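Local coordinates for amino acid ABC superfamily ATP binding cassette transporter, binding protein (Streptococcus pneumoniae, PDB 4H5G) that binds L-arginine and, as an extracellular solute-binding protein, probably delivers amino acids to an ABC transporter for uptake, at residues Leu106-Lys109 / Ala110-Glu113; Ala156-Glu159 / Leu160-Gly163; Glu172-Ala175 / Leu176-Ala180; Gly226-Gln229 / Ser230-Glu233. All blocks are in the same frame, centred on the assembly; numbering follows the deposited sequence.

In the fold
All four interactions are local and follow one another along the chain, without nesting or crossing. Interaction 1 closes a tight turn where strand 103-108 runs out. Interaction 2 is the last part of helix 153-162, and interaction 3 runs through helix 172-181, which directly follows strand 167-171. These three touch one another: Leu106 packs between the two helices, against Val157 and Leu160 on one and Tyr178 on the other, and so ties them to one mixed sheet. Interaction 4 opens helix 227-235, which packs on helix 40-52; its nearest atoms are about 5 Å from interaction 3 and about 16 Å from interactions 1 and 2.

Interaction 1 of 4, residues Leu106-Lys109 / Ala110-Glu113; sequences LVHK and ADVE. Unlike the reference sequence in segment 106-109: His108 (reference Arg).
His108 and Asp111 stand over the same side of a tight turn, the imidazole and the carboxylate both swung back beside their own backbone nitrogens (chi1 -73° and -75°). They meet obliquely, with Asp111 OD2 4.0 Å from His108 CB, and a water bridges the backbone N-H of His108 to the Asp111 carboxylate. It accepts from His108 N at 2.8 Å and donates to Asp111 OD2 at 2.7 Å, lying at the edge of the imidazole in the ring plane. Elsewhere in the turn Val107 and Val112 cross at about a right angle, CG2 of Val107 lying 4.1 Å from CG2 of Val112. Val112 CG2 also comes within 3.4 Å of Lys109 O. The same carbonyl receives the Val112 N-H, a long bond of 3.3 Å, while Asp111 N reaches His108 O at 2.9 Å. These two i to i+3 bonds are those of a 3-10 turn. The turn ends strand 103-108 and sends the chain toward helix 118-122. Lys109 leads away from it, its chain bent at the third torsion, and NZ bonds to Ala183 O. Val112 continues the apolar layer onto Ala186 of strand 185-187. His108, where the reference sequence has Arg, gives its NE2 to Leu160 O at the end of helix 153-162. Because a carbonyl can only accept, that bond implies a proton on NE2; the Asp111 carboxylate, its OD2 5.6 Å from His108 NE2, could mildly stabilise a positive imidazole without forming a salt bridge.

Interaction 2 of 4, residues Ala156-Glu159 / Leu160-Gly163; sequences AVNE and LQAG
A Schellman motif ends helix 153-162, and the turn leading into it is built from residues 156-162. Gly163 is the first residue past the helix, with a positive phi of 86°; at these backbone angles a CB would press on the carbonyl oxygen of Ala162. Its N-H turns back to Leu160 O at 3.1 Å. In the last turn before it, Leu160 N bonds to Ala156 O, Gln161 N to Val157 O at 2.9 Å and Ala162 N to Asn158 O at 3.0 Å, while a second, weak bond runs from Ala162 N to Glu159 O. Two side-chain carbons also come close to Val157 O, Leu160 CB at 3.4 Å and Gln161 CG at 3.3 Å. Gln161 can brush this oxygen because its CG lies back beside its own nitrogen (chi1 -61°) before the chain extends. This helix covers a face of the mixed sheet of the binding protein's second lobe: Val157 rests on Leu106 and Met170, and Leu160 on Leu106, Val168 and Leu185. On the outer surface the amides of Asn158 and Gln161 are nearly coplanar, their planes 5° apart, although the two side chains cross obliquely. Asn158 OD1 and Gln161 OE1 approach to 3.6 Å, oxygen facing oxygen as modelled, and OD1 finds its bond in a di(hydroxyethyl)ether molecule probably left from crystallisation. Glu159 takes a different direction, its extended chain carrying OE2 close to the carboxylate of Glu155, a pairing of like charges that may raise the affinity of one of the two for a proton.

Interaction 3 of 4, residues Glu172-Ala175 / Leu176-Ala180; sequences EPVA and LSYAA
Val174 holds CG1 opposite its backbone nitrogen (chi1 180°), and Tyr178, one turn on, swings its ring back beside its own nitrogen (chi1 -83°), which lays the two side chains next to each other, pointing the same way. CG1 of Val174 touches CE2 of Tyr178 at 3.5 Å, and CD2 of the same ring comes within 3.2 Å of Val174 O, approached obliquely. That oxygen also takes the Tyr178 N-H at 3.0 Å. On another side of helix 172-181 Glu172 and Leu176 meet at a slant: CG of Glu172 lies 3.8 Å from CD1 of Leu176, so the methylene part of the acid does the packing. Leu176 N bonds Glu172 O at 2.8 Å, and Ser177 N bonds Pro173 O at 3.0 Å. Pro173 sits in the first turn, where a missing N-H costs the helix no bond, and packs on Pro24 and Asn101. Val174 reaches Tyr22 and Phe25, its side chain about 7 Å from the bound arginine, while the Tyr178 ring spreads over Met153, Val157 and Met170. Glu172 OE2 has a weak bond to Ser104. The chemistry is thus divided: apolar contacts join the helix to the sheet, to helix 153-162 and to loops near the ligand, while the weakly bonded carboxylate of Glu172 is an acid in the first turn, compatible with the N-terminal end of a helix.

Interaction 4 of 4, residues Gly226-Gln229 / Ser230-Glu233; sequences GTYQ and SYLE
Gly226 and Ser230 form the first link of helix 227-235: Ser230 N donates to Gly226 O at 3.1 Å. Gly226 does double duty, ending helix 209-225 in a Schellman motif with positive phi (72°) and serving as N-cap of the next helix. Thr227 follows with its methyl over the face of Tyr231, a CH-pi contact with CG2 3.7 Å from the ring centroid and 25° off its normal. Thr227 O lies over the same face, nearer the rim, 3.3 Å from Tyr231 CG, and also takes the Tyr231 N-H at 2.8 Å. Tyr228 holds CG opposite its nitrogen (chi1 -166°), and its side chain crosses that of Tyr231 at about a right angle, CD1 of Tyr228 4.1 Å from CD2 of Tyr231. Its CE2 meets Leu232 CG at 3.6 Å, a slanting contact continued by Leu232 CD1. The hydroxyl bonds Asp41 OD1 in helix 40-52, while the ring also meets Tyr98 and Tyr99. Gln229 bends at its second torsion so that CG approaches Glu233 OE2 at 3.6 Å; the modelled orientation of its amide is doubtful. Glu233 N bonds Gln229 O at 3.1 Å. Tyr231 therefore lies between Leu222 of helix 209-225 and helix 40-52, Tyr228 packs on helix 40-52 and on Tyr98 and Tyr99, and the buried Tyr228 hydroxyl has its polar demand met by Asp41.

Interaction 1 of 4, residues Leu106-Lys109 / Ala110-Glu113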
loop_
_atom_site.group_PDB
_atom_site.type_symbol
_atom_site.label_atom_id
_atom_site.label_comp_id
_atom_site.label_asym_id
_atom_site.label_seq_id
_atom_site.Cartn_x
_atom_site.Cartn_y
_atom_site.Cartn_z
ATOM N N LEU A 106 -9.963 -10.233 -3.809
ATOM C CA LEU A 106 -11.149 -9.585 -4.357
ATOM C C LEU A 106 -11.675 -10.479 -5.475
ATOM O O LEU A 106 -10.908 -10.908 -6.345
ATOM C CB LEU A 106 -10.771 -8.204 -4.915
ATOM C CG LEU A 106 -11.925 -7.342 -5.435
ATOM C CD1 LEU A 106 -12.816 -6.849 -4.288
ATOM C CD2 LEU A 106 -11.376 -6.142 -6.244
ATOM N N VAL A 107 -12.977 -10.780 -5.438
ATOM C CA VAL A 107 -13.621 -11.637 -6.433
ATOM C C VAL A 107 -14.963 -11.037 -6.864
ATOM O O VAL A 107 -15.410 -10.030 -6.322
ATOM C CB VAL A 107 -13.882 -13.068 -5.879
ATOM C CG1 VAL A 107 -12.568 -13.797 -5.566
ATOM C CG2 VAL A 107 -14.806 -13.018 -4.630
ATOM N N HIS A 108 -15.600 -11.668 -7.840
ATOM C CA HIS A 108 -16.971 -11.313 -8.193
ATOM C C HIS A 108 -17.896 -11.747 -7.066
ATOM O O HIS A 108 -17.698 -12.813 -6.469
ATOM C CB HIS A 108 -17.385 -11.992 -9.497
ATOM C CG HIS A 108 -16.745 -11.402 -10.712
ATOM N ND1 HIS A 108 -17.256 -10.298 -11.361
ATOM C CD2 HIS A 108 -15.629 -11.756 -11.393
ATOM C CE1 HIS A 108 -16.485 -10.004 -12.394
ATOM N NE2 HIS A 108 -15.487 -10.871 -12.433
ATOM N N LYS A 109 -18.907 -10.933 -6.778
ATOM C CA LYS A 109 -19.899 -11.269 -5.753
ATOM C C LYS A 109 -20.521 -12.639 -6.007
ATOM O O LYS A 109 -20.762 -13.400 -5.070
ATOM C CB LYS A 109 -20.982 -10.184 -5.712
ATOM C CG LYS A 109 -21.871 -10.203 -4.473
ATOM C CD LYS A 109 -22.678 -8.904 -4.365
ATOM C CE LYS A 109 -21.773 -7.711 -4.072
ATOM N NZ LYS A 109 -22.480 -6.410 -4.262
ATOM N N ALA A 110 -20.764 -12.968 -7.277
ATOM C CA ALA A 110 -21.411 -14.238 -7.617
ATOM C C ALA A 110 -20.518 -15.440 -7.302
ATOM O O ALA A 110 -20.990 -16.577 -7.297
ATOM C CB ALA A 110 -21.839 -14.254 -9.086
ATOM N N ASP A 111 -19.235 -15.181 -7.035
ATOM C CA ASP A 111 -18.250 -16.243 -6.829
ATOM C C ASP A 111 -17.822 -16.411 -5.381
ATOM O O ASP A 111 -16.919 -17.197 -5.094
ATOM C CB ASP A 111 -16.992 -15.980 -7.667
ATOM C CG ASP A 111 -17.194 -16.259 -9.138
ATOM O OD1 ASP A 111 -18.175 -16.951 -9.500
ATOM O OD2 ASP A 111 -16.346 -15.791 -9.933
ATOM N N VAL A 112 -18.449 -15.677 -4.472
ATOM C CA VAL A 112 -18.072 -15.774 -3.061
ATOM C C VAL A 112 -18.290 -17.187 -2.513
ATOM O O VAL A 112 -17.473 -17.694 -1.745
ATOM C CB VAL A 112 -18.797 -14.729 -2.196
ATOM C CG1 VAL A 112 -18.499 -14.944 -0.713
ATOM C CG2 VAL A 112 -18.378 -13.328 -2.612
ATOM N N GLU A 113 -19.380 -17.829 -2.917
ATOM C CA GLU A 113 -19.663 -19.183 -2.439
ATOM C C GLU A 113 -18.725 -20.184 -3.083
ATOM O O GLU A 113 -18.511 -21.283 -2.576
ATOM C CB GLU A 113 -21.123 -19.566 -2.706
ATOM C CG GLU A 113 -22.102 -18.804 -1.853
ATOM C CD GLU A 113 -21.771 -18.907 -0.379
ATOM O OE1 GLU A 113 -21.653 -20.043 0.129
ATOM O OE2 GLU A 113 -21.612 -17.851 0.268
HETATM O O HOH W 1 -14.576 -13.879 -9.282
#

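Interaction 2 of 4, residues Ala156-Glu159 / Leu160-Gly163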
loop_
_atom_site.group_PDB
_atom_site.type_symbol
_atom_site.label_atom_id
_atom_site.label_comp_id
_atom_site.label_asym_id
_atom_site.label_seq_id
_atom_site.Cartn_x
_atom_site.Cartn_y
_atom_site.Cartn_z
ATOM N N ALA A 156 -5.152 -4.784 -12.589
ATOM C CA ALA A 156 -5.538 -6.102 -12.069
ATOM C C ALA A 156 -7.040 -6.162 -11.872
ATOM O O ALA A 156 -7.697 -7.136 -12.256
ATOM C CB ALA A 156 -4.807 -6.413 -10.765
ATOM N N VAL A 157 -7.596 -5.112 -11.282
ATOM C CA VAL A 157 -9.036 -5.095 -11.026
ATOM C C VAL A 157 -9.835 -4.964 -12.325
ATOM O O VAL A 157 -10.906 -5.557 -12.464
ATOM C CB VAL A 157 -9.417 -4.016 -9.991
ATOM C CG1 VAL A 157 -10.947 -3.943 -9.818
ATOM C CG2 VAL A 157 -8.753 -4.320 -8.663
ATOM N N ASN A 158 -9.315 -4.209 -13.290
ATOM C CA ASN A 158 -9.967 -4.171 -14.601
ATOM C C ASN A 158 -10.016 -5.550 -15.245
ATOM O O ASN A 158 -10.999 -5.907 -15.887
ATOM C CB ASN A 158 -9.282 -3.179 -15.548
ATOM C CG ASN A 158 -9.626 -1.731 -15.236
ATOM O OD1 ASN A 158 -10.658 -1.433 -14.629
ATOM N ND2 ASN A 158 -8.755 -0.820 -15.660
ATOM N N GLU A 159 -8.957 -6.333 -15.066
ATOM C CA GLU A 159 -8.939 -7.677 -15.638
ATOM C C GLU A 159 -9.912 -8.613 -14.919
ATOM O O GLU A 159 -10.534 -9.470 -15.550
ATOM C CB GLU A 159 -7.504 -8.242 -15.686
ATOM C CG GLU A 159 -6.615 -7.446 -16.641
ATOM C CD GLU A 159 -5.298 -8.150 -16.969
ATOM O OE1 GLU A 159 -5.163 -9.354 -16.664
ATOM O OE2 GLU A 159 -4.397 -7.490 -17.531
ATOM N N LEU A 160 -10.060 -8.421 -13.613
ATOM C CA LEU A 160 -11.088 -9.143 -12.845
ATOM C C LEU A 160 -12.482 -8.797 -13.375
ATOM O O LEU A 160 -13.296 -9.679 -13.647
ATOM C CB LEU A 160 -10.979 -8.790 -11.359
ATOM C CG LEU A 160 -12.138 -9.285 -10.486
ATOM C CD1 LEU A 160 -12.155 -10.810 -10.424
ATOM C CD2 LEU A 160 -12.088 -8.693 -9.075
ATOM N N GLN A 161 -12.755 -7.509 -13.540
ATOM C CA GLN A 161 -14.055 -7.089 -14.088
ATOM C C GLN A 161 -14.338 -7.600 -15.500
ATOM O O GLN A 161 -15.491 -7.834 -15.871
ATOM C CB GLN A 161 -14.187 -5.567 -14.017
ATOM C CG GLN A 161 -14.124 -5.056 -12.602
ATOM C CD GLN A 161 -14.345 -3.574 -12.508
ATOM O OE1 GLN A 161 -13.515 -2.772 -12.948
ATOM N NE2 GLN A 161 -15.480 -3.193 -11.939
ATOM N N ALA A 162 -13.281 -7.776 -16.285
ATOM C CA ALA A 162 -13.420 -8.264 -17.660
ATOM C C ALA A 162 -13.534 -9.791 -17.730
ATOM O O ALA A 162 -13.842 -10.353 -18.778
ATOM C CB ALA A 162 -12.263 -7.756 -18.514
ATOM N N GLY A 163 -13.275 -10.453 -16.607
ATOM C CA GLY A 163 -13.401 -11.904 -16.536
ATOM C C GLY A 163 -12.158 -12.660 -16.976
ATOM O O GLY A 163 -12.187 -13.892 -17.102
#

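Interaction 3 of 4, residues Glu172-Ala175 / Leu176-Ala180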
loop_
_atom_site.group_PDB
_atom_site.type_symbol
_atom_site.label_atom_id
_atom_site.label_comp_id
_atom_site.label_asym_id
_atom_site.label_seq_id
_atom_site.Cartn_x
_atom_site.Cartn_y
_atom_site.Cartn_z
ATOM N N GLU A 172 -6.139 -6.212 2.573
ATOM C CA GLU A 172 -7.585 -6.219 2.865
ATOM C C GLU A 172 -8.324 -4.857 2.766
ATOM O O GLU A 172 -9.418 -4.796 2.192
ATOM C CB GLU A 172 -7.886 -6.905 4.213
ATOM C CG GLU A 172 -9.350 -6.765 4.625
ATOM C CD GLU A 172 -9.763 -7.740 5.707
ATOM O OE1 GLU A 172 -9.588 -7.417 6.900
ATOM O OE2 GLU A 172 -10.271 -8.828 5.365
ATOM N N PRO A 173 -7.740 -3.766 3.313
ATOM C CA PRO A 173 -8.464 -2.487 3.219
ATOM C C PRO A 173 -8.739 -2.055 1.777
ATOM O O PRO A 173 -9.754 -1.404 1.488
ATOM C CB PRO A 173 -7.515 -1.502 3.905
ATOM C CG PRO A 173 -6.749 -2.346 4.879
ATOM C CD PRO A 173 -6.530 -3.650 4.156
ATOM N N VAL A 174 -7.842 -2.438 0.876
ATOM C CA VAL A 174 -7.995 -2.113 -0.542
ATOM C C VAL A 174 -9.111 -2.947 -1.170
ATOM O O VAL A 174 -9.907 -2.439 -1.959
ATOM C CB VAL A 174 -6.654 -2.317 -1.304
ATOM C CG1 VAL A 174 -6.822 -1.975 -2.782
ATOM C CG2 VAL A 174 -5.561 -1.435 -0.696
ATOM N N ALA A 175 -9.170 -4.229 -0.812
ATOM C CA ALA A 175 -10.258 -5.092 -1.303
ATOM C C ALA A 175 -11.595 -4.609 -0.775
ATOM O O ALA A 175 -12.571 -4.540 -1.514
ATOM C CB ALA A 175 -10.021 -6.536 -0.920
ATOM N N LEU A 176 -11.635 -4.259 0.506
ATOM C CA LEU A 176 -12.877 -3.766 1.113
ATOM C C LEU A 176 -13.365 -2.513 0.403
ATOM O O LEU A 176 -14.566 -2.334 0.180
ATOM C CB LEU A 176 -12.659 -3.463 2.595
ATOM C CG LEU A 176 -12.550 -4.665 3.524
ATOM C CD1 LEU A 176 -12.120 -4.218 4.920
ATOM C CD2 LEU A 176 -13.875 -5.424 3.580
ATOM N N SER A 177 -12.427 -1.643 0.040
ATOM C CA SER A 177 -12.769 -0.400 -0.649
ATOM C C SER A 177 -13.334 -0.672 -2.041
ATOM O O SER A 177 -14.362 -0.105 -2.416
ATOM C CB SER A 177 -11.546 0.518 -0.732
ATOM O OG SER A 177 -11.858 1.699 -1.445
ATOM N N TYR A 178 -12.669 -1.541 -2.805
ATOM C CA TYR A 178 -13.185 -1.910 -4.128
ATOM C C TYR A 178 -14.583 -2.487 -4.008
ATOM O O TYR A 178 -15.469 -2.166 -4.801
ATOM C CB TYR A 178 -12.280 -2.944 -4.804
ATOM C CG TYR A 178 -11.080 -2.341 -5.506
ATOM C CD1 TYR A 178 -11.241 -1.441 -6.552
ATOM C CD2 TYR A 178 -9.790 -2.691 -5.138
ATOM C CE1 TYR A 178 -10.143 -0.896 -7.208
ATOM C CE2 TYR A 178 -8.683 -2.150 -5.787
ATOM C CZ TYR A 178 -8.873 -1.254 -6.819
ATOM O OH TYR A 178 -7.773 -0.723 -7.461
ATOM N N ALA A 179 -14.773 -3.341 -3.007
ATOM C CA ALA A 179 -16.077 -3.986 -2.802
ATOM C C ALA A 179 -17.145 -2.967 -2.403
ATOM O O ALA A 179 -18.305 -3.069 -2.814
ATOM C CB ALA A 179 -15.971 -5.092 -1.769
ATOM N N ALA A 180 -16.744 -1.982 -1.608
ATOM C CA ALA A 180 -17.682 -0.974 -1.103
ATOM C C ALA A 180 -18.102 0.024 -2.178
ATOM O O ALA A 180 -19.170 0.626 -2.089
ATOM C CB ALA A 180 -17.084 -0.255 0.095
#

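Interaction 4 of 4, residues Gly226-Gln229 / Ser230-Glu233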
loop_
_atom_site.group_PDB
_atom_site.type_symbol
_atom_site.label_atom_id
_atom_site.label_comp_id
_atom_site.label_asym_id
_atom_site.label_seq_id
_atom_site.Cartn_x
_atom_site.Cartn_y
_atom_site.Cartn_z
ATOM N N GLY A 226 -5.532 7.297 17.548
ATOM C CA GLY A 226 -6.399 6.587 16.613
ATOM C C GLY A 226 -6.497 7.257 15.253
ATOM O O GLY A 226 -7.408 6.982 14.472
ATOM N N THR A 227 -5.538 8.127 14.960
ATOM C CA THR A 227 -5.640 9.021 13.803
ATOM C C THR A 227 -5.459 8.299 12.476
ATOM O O THR A 227 -6.079 8.665 11.469
ATOM C CB THR A 227 -4.614 10.171 13.916
ATOM O OG1 THR A 227 -4.758 10.793 15.204
ATOM C CG2 THR A 227 -4.859 11.229 12.841
ATOM N N TYR A 228 -4.593 7.291 12.441
ATOM C CA TYR A 228 -4.385 6.609 11.163
ATOM C C TYR A 228 -5.669 5.869 10.769
ATOM O O TYR A 228 -6.108 5.939 9.614
ATOM C CB TYR A 228 -3.148 5.687 11.139
ATOM C CG TYR A 228 -2.828 5.319 9.700
ATOM C CD1 TYR A 228 -2.016 6.129 8.922
ATOM C CD2 TYR A 228 -3.419 4.217 9.101
ATOM C CE1 TYR A 228 -1.759 5.819 7.584
ATOM C CE2 TYR A 228 -3.175 3.897 7.767
ATOM C CZ TYR A 228 -2.348 4.704 7.018
ATOM O OH TYR A 228 -2.119 4.377 5.691
ATOM N N GLN A 229 -6.293 5.201 11.737
ATOM C CA GLN A 229 -7.617 4.604 11.513
ATOM C C GLN A 229 -8.603 5.660 11.024
ATOM O O GLN A 229 -9.344 5.429 10.077
ATOM C CB GLN A 229 -8.141 3.937 12.797
ATOM C CG GLN A 229 -9.527 3.281 12.667
ATOM C CD GLN A 229 -9.555 2.105 11.708
ATOM O OE1 GLN A 229 -10.568 1.858 11.030
ATOM N NE2 GLN A 229 -8.454 1.361 11.649
ATOM N N SER A 230 -8.603 6.827 11.658
ATOM C CA SER A 230 -9.510 7.898 11.228
ATOM C C SER A 230 -9.219 8.367 9.795
ATOM O O SER A 230 -10.145 8.668 9.025
ATOM C CB SER A 230 -9.465 9.072 12.207
ATOM O OG SER A 230 -10.042 8.715 13.452
ATOM N N TYR A 231 -7.941 8.445 9.450
ATOM C CA TYR A 231 -7.537 8.822 8.083
ATOM C C TYR A 231 -8.067 7.821 7.067
ATOM O O TYR A 231 -8.511 8.203 5.985
ATOM C CB TYR A 231 -6.007 8.821 7.941
ATOM C CG TYR A 231 -5.221 9.957 8.571
ATOM C CD1 TYR A 231 -5.814 11.157 8.935
ATOM C CD2 TYR A 231 -3.846 9.817 8.766
ATOM C CE1 TYR A 231 -5.044 12.191 9.498
ATOM C CE2 TYR A 231 -3.085 10.831 9.314
ATOM C CZ TYR A 231 -3.682 12.007 9.678
ATOM O OH TYR A 231 -2.888 12.999 10.230
ATOM N N LEU A 232 -7.973 6.534 7.389
ATOM C CA LEU A 232 -8.476 5.495 6.481
ATOM C C LEU A 232 -9.980 5.626 6.286
ATOM O O LEU A 232 -10.489 5.462 5.175
ATOM C CB LEU A 232 -8.151 4.099 7.023
ATOM C CG LEU A 232 -6.686 3.666 7.003
ATOM C CD1 LEU A 232 -6.510 2.449 7.899
ATOM C CD2 LEU A 232 -6.221 3.339 5.585
ATOM N N GLU A 233 -10.696 5.909 7.369
ATOM C CA GLU A 233 -12.149 6.022 7.255
ATOM C C GLU A 233 -12.561 7.240 6.437
ATOM O O GLU A 233 -13.536 7.199 5.678
ATOM C CB GLU A 233 -12.802 6.004 8.647
ATOM C CG GLU A 233 -12.500 4.714 9.377
ATOM C CD GLU A 233 -13.098 4.656 10.765
ATOM O OE1 GLU A 233 -13.776 5.622 11.167
ATOM O OE2 GLU A 233 -12.877 3.631 11.448
#